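Local coordinates for Tat (Twin-arginine translocation) pathway signal sequence containing protein (Mycobacterium tuberculosis, PDB 5IMU) that is of unknown function; this C-terminal part of a mycobacterial protein named for a Tat signal sequence joins a small alpha/beta portion to a helical bundle, at residues 31-36 against 53-58; 48-53 against 176-181; 119-124 against 209-214; 139-144 against 164-169; 147-152 against 193-198. All coordinates share one frame; numbering follows the deposited sequence.

Contact 1: residues 31-36 against 53-58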
# COMPACT_ATOMS: atom_id res chain seq x y z
N ILE A 31 2.82 10.68 -5.55
CA ILE A 31 3.18 10.60 -4.14
C ILE A 31 4.66 10.29 -4.02
O ILE A 31 5.30 9.80 -4.96
CB ILE A 31 2.35 9.54 -3.39
CG1 ILE A 31 2.67 8.14 -3.91
CG2 ILE A 31 0.86 9.83 -3.53
CD1 ILE A 31 1.79 7.05 -3.31
N SER A 32 5.22 10.57 -2.84
CA SER A 32 6.64 10.38 -2.61
C SER A 32 6.94 8.95 -2.19
O SER A 32 6.17 8.33 -1.46
CB SER A 32 7.14 11.36 -1.54
OG SER A 32 7.09 12.69 -2.01
N TRP A 33 8.08 8.44 -2.65
CA TRP A 33 8.52 7.08 -2.36
C TRP A 33 9.97 7.09 -1.88
O TRP A 33 10.73 8.02 -2.17
CB TRP A 33 8.44 6.17 -3.60
CG TRP A 33 7.07 6.00 -4.19
CD1 TRP A 33 6.49 6.76 -5.16
CD2 TRP A 33 6.12 4.97 -3.87
NE1 TRP A 33 5.24 6.28 -5.46
CE2 TRP A 33 4.99 5.18 -4.68
CE3 TRP A 33 6.12 3.90 -2.97
CZ2 TRP A 33 3.86 4.36 -4.62
CZ3 TRP A 33 5.00 3.08 -2.91
CH2 TRP A 33 3.89 3.32 -3.73
N ALA A 34 10.34 6.04 -1.15
CA ALA A 34 11.73 5.84 -0.77
C ALA A 34 11.98 4.36 -0.54
O ALA A 34 11.08 3.62 -0.13
CB ALA A 34 12.11 6.63 0.49
N ALA A 35 13.22 3.93 -0.80
CA ALA A 35 13.65 2.57 -0.52
C ALA A 35 15.04 2.60 0.11
O ALA A 35 15.88 3.44 -0.23
CB ALA A 35 13.67 1.70 -1.78
N GLY A 36 15.27 1.68 1.03
CA GLY A 36 16.53 1.64 1.75
C GLY A 36 16.95 0.21 2.04
O GLY A 36 16.12 -0.69 2.15
N GLY A 53 3.06 4.04 5.86
CA GLY A 53 3.70 2.83 5.37
C GLY A 53 2.81 1.92 4.55
O GLY A 53 3.30 0.94 3.98
N TRP A 54 1.51 2.21 4.49
CA TRP A 54 0.60 1.46 3.65
C TRP A 54 0.92 1.69 2.17
O TRP A 54 1.29 2.80 1.78
CB TRP A 54 -0.84 1.88 3.96
CG TRP A 54 -1.92 1.23 3.17
CD1 TRP A 54 -2.37 -0.05 3.30
CD2 TRP A 54 -2.74 1.85 2.17
NE1 TRP A 54 -3.41 -0.28 2.41
CE2 TRP A 54 -3.65 0.87 1.71
CE3 TRP A 54 -2.79 3.13 1.61
CZ2 TRP A 54 -4.60 1.14 0.72
CZ3 TRP A 54 -3.72 3.39 0.62
CH2 TRP A 54 -4.61 2.40 0.19
N ILE A 55 0.80 0.65 1.37
CA ILE A 55 1.04 0.72 -0.07
C ILE A 55 -0.30 0.56 -0.77
O ILE A 55 -0.99 -0.45 -0.56
CB ILE A 55 2.04 -0.35 -0.54
CG1 ILE A 55 3.31 -0.32 0.32
CG2 ILE A 55 2.39 -0.15 -2.01
CD1 ILE A 55 3.99 1.03 0.37
N PRO A 56 -0.71 1.51 -1.62
CA PRO A 56 -2.04 1.43 -2.22
C PRO A 56 -2.15 0.25 -3.18
O PRO A 56 -1.13 -0.21 -3.73
CB PRO A 56 -2.18 2.77 -2.95
CG PRO A 56 -0.78 3.22 -3.20
CD PRO A 56 0.00 2.74 -2.01
N PRO A 57 -3.36 -0.26 -3.41
CA PRO A 57 -3.49 -1.52 -4.16
C PRO A 57 -3.12 -1.41 -5.63
O PRO A 57 -2.74 -2.43 -6.23
CB PRO A 57 -4.98 -1.88 -4.00
CG PRO A 57 -5.49 -1.01 -2.90
CD PRO A 57 -4.66 0.23 -2.92
N HIS A 58 -3.21 -0.23 -6.24
CA HIS A 58 -2.96 -0.14 -7.68
C HIS A 58 -1.48 -0.09 -8.03
O HIS A 58 -1.14 -0.01 -9.21
CB HIS A 58 -3.68 1.08 -8.27
CG HIS A 58 -3.13 2.39 -7.83
ND1 HIS A 58 -3.23 2.84 -6.53
CD2 HIS A 58 -2.49 3.37 -8.51
CE1 HIS A 58 -2.66 4.03 -6.43
NE2 HIS A 58 -2.20 4.37 -7.62

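Contact 2: residues 48-53 against 176-181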
# COMPACT_ATOMS: atom_id res chain seq x y z
N THR A 48 6.02 4.69 1.19
CA THR A 48 5.50 5.99 0.79
C THR A 48 4.91 6.63 2.04
O THR A 48 4.56 5.95 3.01
CB THR A 48 4.43 5.88 -0.31
OG1 THR A 48 3.88 7.18 -0.57
CG2 THR A 48 3.31 4.95 0.13
N ASP A 49 4.80 7.96 2.02
CA ASP A 49 4.24 8.68 3.16
C ASP A 49 2.74 8.93 3.01
O ASP A 49 2.18 9.76 3.74
CB ASP A 49 4.98 10.00 3.38
CG ASP A 49 4.85 10.96 2.21
OD1 ASP A 49 4.33 10.56 1.15
OD2 ASP A 49 5.27 12.13 2.36
N LEU A 50 2.08 8.22 2.09
CA LEU A 50 0.64 8.39 1.89
C LEU A 50 -0.13 8.10 3.18
O LEU A 50 -1.04 8.85 3.54
CB LEU A 50 0.16 7.47 0.77
CG LEU A 50 -1.33 7.47 0.42
CD1 LEU A 50 -1.78 8.83 -0.10
CD2 LEU A 50 -1.64 6.37 -0.59
N ALA A 51 0.23 7.03 3.89
CA ALA A 51 -0.48 6.67 5.11
C ALA A 51 0.35 5.76 6.01
O ALA A 51 -0.02 4.60 6.24
CB ALA A 51 -1.81 5.99 4.76
N GLY A 52 1.47 6.27 6.53
CA GLY A 52 2.23 5.59 7.56
C GLY A 52 2.94 4.32 7.15
O GLY A 52 3.41 3.59 8.03
N GLY A 53 3.06 4.04 5.86
CA GLY A 53 3.70 2.83 5.37
C GLY A 53 2.81 1.92 4.55
O GLY A 53 3.30 0.94 3.98
N LYS A 176 -5.36 13.40 -5.45
CA LYS A 176 -5.43 14.80 -5.87
C LYS A 176 -5.35 15.75 -4.68
O LYS A 176 -4.88 16.89 -4.83
CB LYS A 176 -6.71 15.04 -6.68
CG LYS A 176 -6.68 14.41 -8.07
CD LYS A 176 -8.05 14.46 -8.74
CE LYS A 176 -8.01 13.88 -10.15
NZ LYS A 176 -7.13 14.67 -11.06
N ALA A 177 -5.80 15.31 -3.50
CA ALA A 177 -5.71 16.15 -2.31
C ALA A 177 -4.33 16.08 -1.66
O ALA A 177 -3.94 17.01 -0.95
CB ALA A 177 -6.79 15.76 -1.31
N TYR A 178 -3.60 15.00 -1.90
CA TYR A 178 -2.23 14.82 -1.41
C TYR A 178 -1.37 16.05 -1.75
O TYR A 178 -1.47 16.59 -2.85
CB TYR A 178 -1.63 13.54 -2.02
CG TYR A 178 -0.20 13.21 -1.63
CD1 TYR A 178 0.87 13.78 -2.30
CD2 TYR A 178 0.07 12.28 -0.63
CE1 TYR A 178 2.18 13.46 -1.97
CE2 TYR A 178 1.37 11.96 -0.28
CZ TYR A 178 2.42 12.55 -0.96
OH TYR A 178 3.72 12.23 -0.62
N PRO A 179 -0.52 16.49 -0.81
CA PRO A 179 -0.29 15.88 0.51
C PRO A 179 -1.24 16.36 1.61
O PRO A 179 -1.00 16.05 2.78
CB PRO A 179 1.14 16.31 0.83
CG PRO A 179 1.27 17.64 0.17
CD PRO A 179 0.40 17.61 -1.06
N SER A 180 -2.29 17.09 1.25
CA SER A 180 -3.28 17.57 2.21
C SER A 180 -4.52 16.68 2.24
O SER A 180 -5.64 17.18 2.45
CB SER A 180 -3.67 19.02 1.89
OG SER A 180 -2.54 19.87 1.94
N HIS A 181 -4.35 15.38 2.05
CA HIS A 181 -5.46 14.45 2.06
C HIS A 181 -5.94 14.18 3.48
O HIS A 181 -5.19 14.34 4.45
CB HIS A 181 -5.04 13.13 1.39
CG HIS A 181 -3.77 12.57 1.93
ND1 HIS A 181 -2.55 13.19 1.76
CD2 HIS A 181 -3.51 11.44 2.63
CE1 HIS A 181 -1.60 12.47 2.34
NE2 HIS A 181 -2.16 11.40 2.87

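Contact 3: residues 119-124 against 209-214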
# COMPACT_ATOMS: atom_id res chain seq x y z
N PRO A 119 0.30 -10.93 10.67
CA PRO A 119 -0.50 -12.03 11.21
C PRO A 119 -1.98 -11.82 10.93
O PRO A 119 -2.46 -10.69 10.78
CB PRO A 119 -0.21 -11.99 12.72
CG PRO A 119 1.11 -11.29 12.83
CD PRO A 119 1.15 -10.30 11.70
N LYS A 120 -2.71 -12.93 10.85
CA LYS A 120 -4.15 -12.87 10.61
C LYS A 120 -4.84 -12.07 11.70
O LYS A 120 -4.65 -12.33 12.90
CB LYS A 120 -4.73 -14.28 10.53
CG LYS A 120 -6.21 -14.34 10.19
CD LYS A 120 -6.64 -15.77 9.88
CE LYS A 120 -8.16 -15.92 9.85
NZ LYS A 120 -8.81 -14.94 8.93
N VAL A 121 -5.62 -11.07 11.29
CA VAL A 121 -6.37 -10.26 12.23
C VAL A 121 -7.33 -11.14 13.02
O VAL A 121 -7.92 -12.08 12.48
CB VAL A 121 -7.12 -9.14 11.48
CG1 VAL A 121 -8.20 -8.51 12.36
CG2 VAL A 121 -6.14 -8.08 11.00
N ASP A 122 -7.46 -10.86 14.31
CA ASP A 122 -8.40 -11.61 15.15
C ASP A 122 -9.83 -11.32 14.71
O ASP A 122 -10.21 -10.17 14.48
CB ASP A 122 -8.22 -11.24 16.62
CG ASP A 122 -9.11 -12.05 17.54
OD1 ASP A 122 -9.07 -13.29 17.44
OD2 ASP A 122 -9.84 -11.45 18.35
N GLU A 123 -10.63 -12.39 14.62
CA GLU A 123 -12.02 -12.32 14.18
C GLU A 123 -12.15 -11.46 12.92
O GLU A 123 -12.86 -10.45 12.90
CB GLU A 123 -12.93 -11.79 15.29
CG GLU A 123 -12.91 -12.61 16.58
CD GLU A 123 -13.52 -13.98 16.41
OE1 GLU A 123 -14.32 -14.18 15.47
OE2 GLU A 123 -13.22 -14.87 17.24
N PHE A 124 -11.45 -11.88 11.86
CA PHE A 124 -11.35 -11.07 10.65
C PHE A 124 -12.73 -10.66 10.14
O PHE A 124 -12.97 -9.48 9.86
CB PHE A 124 -10.60 -11.84 9.56
CG PHE A 124 -10.72 -11.23 8.20
CD1 PHE A 124 -9.90 -10.17 7.82
CD2 PHE A 124 -11.67 -11.69 7.29
CE1 PHE A 124 -10.02 -9.60 6.57
CE2 PHE A 124 -11.79 -11.11 6.04
CZ PHE A 124 -10.96 -10.07 5.68
N HIS A 209 -5.14 -5.07 4.18
CA HIS A 209 -5.82 -3.79 4.16
C HIS A 209 -6.62 -3.56 5.44
O HIS A 209 -6.70 -2.43 5.93
CB HIS A 209 -6.73 -3.70 2.93
CG HIS A 209 -5.98 -3.59 1.65
ND1 HIS A 209 -5.12 -2.55 1.37
CD2 HIS A 209 -5.96 -4.39 0.55
CE1 HIS A 209 -4.60 -2.71 0.17
NE2 HIS A 209 -5.09 -3.82 -0.35
N LEU A 210 -7.21 -4.62 6.00
CA LEU A 210 -7.96 -4.48 7.24
C LEU A 210 -7.04 -4.12 8.41
O LEU A 210 -7.40 -3.29 9.25
CB LEU A 210 -8.72 -5.76 7.55
CG LEU A 210 -10.15 -5.67 8.10
CD1 LEU A 210 -10.40 -6.77 9.12
CD2 LEU A 210 -10.47 -4.30 8.68
N ALA A 211 -5.87 -4.74 8.47
CA ALA A 211 -4.92 -4.41 9.54
C ALA A 211 -4.48 -2.95 9.45
O ALA A 211 -4.40 -2.26 10.47
CB ALA A 211 -3.71 -5.34 9.47
N TRP A 212 -4.20 -2.48 8.23
CA TRP A 212 -3.79 -1.08 8.08
C TRP A 212 -4.95 -0.13 8.35
O TRP A 212 -4.71 1.00 8.79
CB TRP A 212 -3.22 -0.86 6.68
CG TRP A 212 -1.76 -1.15 6.61
CD1 TRP A 212 -1.16 -2.27 6.11
CD2 TRP A 212 -0.70 -0.31 7.08
NE1 TRP A 212 0.20 -2.17 6.23
CE2 TRP A 212 0.51 -0.98 6.83
CE3 TRP A 212 -0.67 0.95 7.69
CZ2 TRP A 212 1.75 -0.43 7.16
CZ3 TRP A 212 0.56 1.49 8.03
CH2 TRP A 212 1.75 0.81 7.76
N TYR A 213 -6.18 -0.55 8.09
CA TYR A 213 -7.33 0.29 8.42
C TYR A 213 -7.38 0.57 9.92
O TYR A 213 -7.70 1.70 10.34
CB TYR A 213 -8.63 -0.36 7.95
CG TYR A 213 -9.87 0.42 8.35
CD1 TYR A 213 -10.30 1.50 7.59
CD2 TYR A 213 -10.59 0.09 9.49
CE1 TYR A 213 -11.42 2.23 7.95
CE2 TYR A 213 -11.71 0.81 9.86
CZ TYR A 213 -12.12 1.87 9.08
OH TYR A 213 -13.24 2.59 9.45
N ALA A 214 -7.07 -0.43 10.74
CA ALA A 214 -7.19 -0.28 12.19
C ALA A 214 -6.21 0.75 12.73
O ALA A 214 -6.57 1.59 13.56
CB ALA A 214 -6.98 -1.63 12.88

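Contact 4: residues 139-144 against 164-169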
# COMPACT_ATOMS: atom_id res chain seq x y z
N PRO A 139 -19.60 4.24 0.62
CA PRO A 139 -20.68 4.21 -0.37
C PRO A 139 -21.62 3.04 -0.14
O PRO A 139 -21.32 2.11 0.61
CB PRO A 139 -19.92 4.07 -1.70
CG PRO A 139 -18.68 3.33 -1.33
CD PRO A 139 -18.31 3.83 0.05
N ARG A 140 -22.76 3.10 -0.82
CA ARG A 140 -23.80 2.09 -0.61
C ARG A 140 -23.30 0.68 -0.93
O ARG A 140 -23.71 -0.29 -0.28
CB ARG A 140 -25.04 2.43 -1.46
CG ARG A 140 -26.12 1.36 -1.45
CD ARG A 140 -27.36 1.79 -2.22
NE ARG A 140 -28.16 2.76 -1.47
CZ ARG A 140 -29.18 3.45 -1.99
NH1 ARG A 140 -29.52 3.28 -3.26
NH2 ARG A 140 -29.85 4.31 -1.23
N ILE A 141 -22.42 0.55 -1.92
CA ILE A 141 -21.95 -0.77 -2.32
C ILE A 141 -21.23 -1.47 -1.16
O ILE A 141 -21.32 -2.69 -1.02
CB ILE A 141 -21.05 -0.68 -3.57
CG1 ILE A 141 -20.67 -2.08 -4.05
CG2 ILE A 141 -19.79 0.14 -3.29
CD1 ILE A 141 -21.84 -2.90 -4.52
N ALA A 142 -20.54 -0.70 -0.32
CA ALA A 142 -19.85 -1.30 0.82
C ALA A 142 -20.84 -1.88 1.82
O ALA A 142 -20.65 -3.00 2.30
CB ALA A 142 -18.94 -0.27 1.49
N GLN A 143 -21.90 -1.14 2.13
CA GLN A 143 -22.93 -1.68 3.01
C GLN A 143 -23.63 -2.87 2.37
O GLN A 143 -24.11 -3.77 3.07
CB GLN A 143 -23.96 -0.59 3.35
CG GLN A 143 -23.37 0.66 3.99
CD GLN A 143 -22.75 0.40 5.36
OE1 GLN A 143 -23.06 -0.59 6.02
NE2 GLN A 143 -21.89 1.31 5.80
N ALA A 144 -23.68 -2.91 1.03
CA ALA A 144 -24.48 -3.92 0.35
C ALA A 144 -23.79 -5.28 0.34
O ALA A 144 -24.46 -6.31 0.47
CB ALA A 144 -24.78 -3.47 -1.08
N HIS A 164 -15.28 -1.56 -7.70
CA HIS A 164 -14.02 -1.10 -8.28
C HIS A 164 -14.13 0.36 -8.71
O HIS A 164 -13.16 1.12 -8.59
CB HIS A 164 -13.61 -1.97 -9.46
CG HIS A 164 -12.19 -1.74 -9.88
ND1 HIS A 164 -11.12 -2.24 -9.17
CD2 HIS A 164 -11.66 -1.04 -10.91
CE1 HIS A 164 -9.99 -1.87 -9.75
NE2 HIS A 164 -10.29 -1.14 -10.82
N GLY A 165 -15.29 0.77 -9.22
CA GLY A 165 -15.48 2.16 -9.58
C GLY A 165 -15.36 3.08 -8.38
O GLY A 165 -14.83 4.19 -8.48
N CYS A 166 -15.83 2.63 -7.22
CA CYS A 166 -15.71 3.44 -6.01
C CYS A 166 -14.28 3.44 -5.47
O CYS A 166 -13.84 4.45 -4.91
CB CYS A 166 -16.68 2.94 -4.94
SG CYS A 166 -18.42 3.30 -5.30
N ILE A 167 -13.56 2.34 -5.64
CA ILE A 167 -12.15 2.31 -5.25
C ILE A 167 -11.35 3.30 -6.09
O ILE A 167 -10.54 4.08 -5.58
CB ILE A 167 -11.58 0.89 -5.36
CG1 ILE A 167 -12.17 -0.01 -4.27
CG2 ILE A 167 -10.06 0.91 -5.28
CD1 ILE A 167 -11.87 -1.48 -4.45
N THR A 168 -11.57 3.28 -7.41
CA THR A 168 -10.87 4.21 -8.30
C THR A 168 -11.19 5.65 -7.94
O THR A 168 -10.32 6.53 -8.02
CB THR A 168 -11.24 3.91 -9.75
OG1 THR A 168 -10.90 2.56 -10.07
CG2 THR A 168 -10.50 4.85 -10.70
N ALA A 169 -12.44 5.92 -7.54
CA ALA A 169 -12.84 7.29 -7.25
C ALA A 169 -12.18 7.82 -5.98
O ALA A 169 -11.71 8.96 -5.95
CB ALA A 169 -14.36 7.37 -7.15

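Contact 5: residues 147-152 against 193-198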
# COMPACT_ATOMS: atom_id res chain seq x y z
N LEU A 147 -21.18 -8.02 4.15
CA LEU A 147 -21.49 -9.33 4.75
C LEU A 147 -21.45 -10.45 3.73
O LEU A 147 -20.88 -11.52 4.04
CB LEU A 147 -22.84 -9.24 5.47
CG LEU A 147 -23.16 -10.30 6.52
CD1 LEU A 147 -21.99 -10.47 7.48
CD2 LEU A 147 -24.41 -9.90 7.29
N PRO A 148 -22.01 -10.32 2.52
CA PRO A 148 -21.83 -11.39 1.52
C PRO A 148 -20.37 -11.71 1.22
O PRO A 148 -20.03 -12.88 1.02
CB PRO A 148 -22.54 -10.83 0.28
CG PRO A 148 -23.62 -9.97 0.84
CD PRO A 148 -23.01 -9.33 2.06
N ALA A 149 -19.50 -10.70 1.19
CA ALA A 149 -18.08 -10.95 0.95
C ALA A 149 -17.47 -11.77 2.09
O ALA A 149 -16.68 -12.69 1.85
CB ALA A 149 -17.32 -9.64 0.77
N VAL A 150 -17.82 -11.44 3.33
CA VAL A 150 -17.31 -12.19 4.47
C VAL A 150 -17.87 -13.60 4.48
O VAL A 150 -17.15 -14.57 4.76
CB VAL A 150 -17.62 -11.43 5.78
CG1 VAL A 150 -17.48 -12.35 6.98
CG2 VAL A 150 -16.69 -10.23 5.92
N ARG A 151 -19.16 -13.75 4.17
CA ARG A 151 -19.77 -15.08 4.12
C ARG A 151 -19.35 -15.88 2.90
O ARG A 151 -19.64 -17.07 2.83
CB ARG A 151 -21.29 -14.95 4.15
CG ARG A 151 -21.88 -14.29 5.38
CD ARG A 151 -22.00 -15.26 6.54
NE ARG A 151 -22.35 -14.57 7.78
CZ ARG A 151 -21.45 -14.16 8.67
NH1 ARG A 151 -20.16 -14.38 8.47
NH2 ARG A 151 -21.85 -13.53 9.77
N LYS A 152 -18.68 -15.24 1.92
CA LYS A 152 -18.21 -15.90 0.70
C LYS A 152 -19.37 -16.48 -0.11
O LYS A 152 -19.24 -17.54 -0.73
CB LYS A 152 -17.17 -16.97 1.01
CG LYS A 152 -15.95 -16.45 1.73
CD LYS A 152 -14.84 -17.49 1.83
CE LYS A 152 -13.63 -16.89 2.52
NZ LYS A 152 -12.44 -17.78 2.50
N ALA A 193 -10.75 -1.62 -0.38
CA ALA A 193 -9.73 -2.51 -0.93
C ALA A 193 -9.80 -3.88 -0.28
O ALA A 193 -9.57 -4.90 -0.94
CB ALA A 193 -8.34 -1.90 -0.74
N ALA A 194 -10.12 -3.93 1.02
CA ALA A 194 -10.25 -5.22 1.69
C ALA A 194 -11.43 -6.01 1.14
O ALA A 194 -11.33 -7.23 0.95
CB ALA A 194 -10.41 -5.01 3.20
N ILE A 195 -12.54 -5.33 0.86
CA ILE A 195 -13.71 -6.01 0.31
C ILE A 195 -13.40 -6.59 -1.07
O ILE A 195 -13.77 -7.73 -1.38
CB ILE A 195 -14.92 -5.05 0.26
CG1 ILE A 195 -15.32 -4.64 1.67
CG2 ILE A 195 -16.09 -5.71 -0.45
CD1 ILE A 195 -16.38 -3.55 1.71
N GLU A 196 -12.70 -5.82 -1.92
CA GLU A 196 -12.40 -6.32 -3.26
C GLU A 196 -11.47 -7.52 -3.21
O GLU A 196 -11.69 -8.51 -3.93
CB GLU A 196 -11.79 -5.22 -4.13
CG GLU A 196 -11.40 -5.73 -5.51
CD GLU A 196 -10.99 -4.63 -6.47
OE1 GLU A 196 -11.88 -3.96 -7.03
OE2 GLU A 196 -9.77 -4.43 -6.68
N ALA A 197 -10.42 -7.46 -2.39
CA ALA A 197 -9.54 -8.61 -2.24
C ALA A 197 -10.30 -9.83 -1.73
O ALA A 197 -10.00 -10.96 -2.12
CB ALA A 197 -8.38 -8.27 -1.31
N LEU A 198 -11.30 -9.60 -0.87
CA LEU A 198 -12.09 -10.70 -0.33
C LEU A 198 -12.89 -11.39 -1.43
O LEU A 198 -12.85 -12.62 -1.56
CB LEU A 198 -13.01 -10.17 0.77
CG LEU A 198 -13.40 -11.09 1.93
CD1 LEU A 198 -12.19 -11.83 2.47
CD2 LEU A 198 -14.06 -10.28 3.03
O HOH W 1 -16.05 -13.37 -0.68

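Contact 1: residues 31-36 against 53-58
W33 and I55 meet through the far end of the indole, whose six-membered ring slants across the isoleucine side chain. The closest approach is W33 CZ3 to I55 CD1, 4.0 Å, and the neighbouring ring carbon W33 CH2 lies 4.2 Å from the branch methyl I55 CG2, which places both methyl ends of the isoleucine against the adjacent ring carbons CZ3 and CH2. The same CH2 also comes within 4.3 Å of P56 CD. In I55, CG1 stands beside the backbone N (chi1 -51°) while CG2 lies beside the carbonyl carbon, and this fork offers two methyl groups to the tryptophan. W33 itself sits in strand 33-37 of the mixed four-stranded sheet, between strands 44-48 and 88-92, and the loop between strands 44-48 and 65-67 brings I55 and P56 against it, an example of a sheet residue packed by the loop that leaves the neighbouring strand, within the DUF5632 part of the chain. The polar edge of the indole is engaged separately, since W33 NE1 is hydrogen-bonded to E28 O just after helix 6-27. T48 touches both W33 and I55. On the loop, the backbone is tied down by Y208 OH at I55 N and by R115 at the carbonyl oxygens of I55 and P56, while P56 and P57 rest against W189 of helix 183-199.

Contact 2: residues 48-53 against 176-181
Two hydrogen bonds with a leucine methyl between them dock the loop after strand 44-48 onto the turn that follows helix 157-177, a contact that joins the alpha/beta part of the chain to its helical part. Y178, the first residue to leave helical backbone angles, precedes a cis peptide bond to P179. Its OH donates to D49 OD1 at 2.5 Å, reaching the syn lone pair; OD1 lies at the edge of the phenol ring, near its plane, with the carboxylate turned 65° from it. D49 reaches it with CG between its own backbone N and carbonyl carbon (chi1 63°). Further along the turn, H181 NE2 donates to L50 O at 2.9 Å; the acceptor is tilted slightly out of the imidazole plane, while the donor lies in the carbonyl plane. L50 CD1 sits over one face of the H181 ring as a CH-pi contact, 4.3 Å from its centroid, and also touches Y178 CD2 at 4.0 Å. Y178 OH is further bonded to S32 N, which engages the phenol with a second segment of the sheet domain. The donation by NE2 requires a proton on that nitrogen, and the short phenol-carboxylate bond would probably favour an ionised D49.

Contact 3: residues 119-124 against 209-214
The extended lead-in to helix 124-133 passes across one flank of helix 203-216, the last helix of the chain, and V121 of the lead-in and F124 of the first turn meet L210 and A211 on that flank. The two backbones come closest at V121 and A211, whose CA atoms are 6.6 Å apart. V121 divides its two methyls between the helix residues: CG2 lies 4.0 Å from A211 CB, whereas CG1 lies 4.3 Å from L210 CD1. Its first torsion accounts for this, CG1 lying opposite the backbone N (chi1 165°) and CG2 beside it. Within the helical bundle of the DUF5631 part, this is an example of a helix entry held by apolar packing against a neighbouring helix, with E123 at the N-cap position and F124 opening the first turn. The phenyl ring of F124 crosses the L210 side chain obliquely. L210 CD1 approaches the CD1-CE1 side of that ring, 3.7 Å from F124 CD1 and 3.8 Å from F124 CE1. The same methyl is 3.8 Å from the carbonyl oxygen F124 O, and L210 CB is 4.2 Å from F124 CE1. With its contact to V121 CG1, L210 touches both side chains. Polar anchoring comes from N207, one turn earlier on the same helix, whose side chain bonds V121 N through OD1 and P119 O through ND2. The ring of F124 continues onto L198 of helix 183-199, and L210 also touches T127 of helix 124-133.

Contact 4: residues 139-144 against 164-169
C166 packs its thiol side chain against P139 and I141, where the start of helix 140-151 leans on the middle of helix 157-177 in the DUF5631 helical bundle. The two helices are consecutive in the chain, and this is a small helix-helix contact made mainly by one cysteine. Followed outward from the backbone, C166 begins with a CB that points toward helix 140-151 and lies 4.1 Å from P139 CG, the endo corner of the pyrrolidine ring. The next atom is the tip itself: SG stands beside the backbone N and opposite the carbonyl carbon (chi1 -71°), which sends it toward the proline and the isoleucine. There it touches P139 twice, at 4.0 Å from P139 CB and again at 4.0 Å from P139 CG, so that the sulfur bears on one edge of the five-membered ring. P139 occupies the N-cap position just ahead of the helix, and its CA lies 7.6 Å from the CA of C166, the nearest backbone approach of the pair. The sulfur's other neighbour comes from the first turn of that helix. In I141, CG1 is opposite the backbone N, and CG2, between the backbone N and the carbonyl carbon, is the branch that meets the sulfur; the I141 side chain also touches E159 and L162 on an earlier part of helix 157-177. Next to C166 on its helix, I167 looks instead to W189, L192 and E196 of helix 183-199, and A142 touches L192 as well. The remaining contact of the thiol is I141 CG2 to C166 SG at 4.0 Å.

Contact 5: residues 147-152 against 193-198
A149 O receives a hydrogen bond from a water at 2.7 Å, and the same water reaches across to L198 O in a long, weak bond of 3.4 Å, bridging the C-terminal parts of two helices. L198 covers the A149 carbonyl with carbon as well, L198 CG lying 3.7 Å from A149 O. Between the side chains, L198 CD2 packs 4.0 Å from A149 CB. The methyl CD2 also meets V150 CG2 at 3.9 Å, the two side chains crossing at a slant. Although the CA–CB bond of V150 points away from helix 183-199, CG2 takes the place beside the backbone N (chi1 163°), where it can still touch the leucine. One turn earlier on helix 183-199, I195 CG2 adds a looser contact to A149 CB at 4.3 Å. Within the DUF5631 helical bundle the two helical segments run at 43° to one another with axes 9.5 Å apart at closest approach, and the small alanine lies where the backbones come nearest. Helix 140-151 ends here in a Schellman motif, with K152 as its positive-phi C-prime residue, and the lysine side chain forms a salt bridge with D203 at the start of the last helix. The contact is thus apolar between side chains, and the two carbonyl oxygens, both hydrogen-bond acceptors, can be joined only through a donor such as the bridging water.

Overall arrangement
The five contacts show how one chain ties a sheet to a helical bundle. Contact 1 closes first; contact 2 spans contact 4 and interleaves with contacts 3 and 5. Contacts 1 and 2, centres 10 Å apart, share G53, and contact 2 joins the DUF5632 part to the DUF5631 part, where contacts 3, 4 and 5 lie. Contacts 4 and 5 share helix 140-151, centres 12 Å apart; contact 3 is 13 Å from contact 5. Between the two family regions, W54 NE1 is hydrogen-bonded to H209 ND1 and P57 packs on A193, linking contact 1 to contacts 3 and 5. Several packed and hydrogen-bonded contacts thus join the alpha/beta and helical parts, consistent with one compact unit.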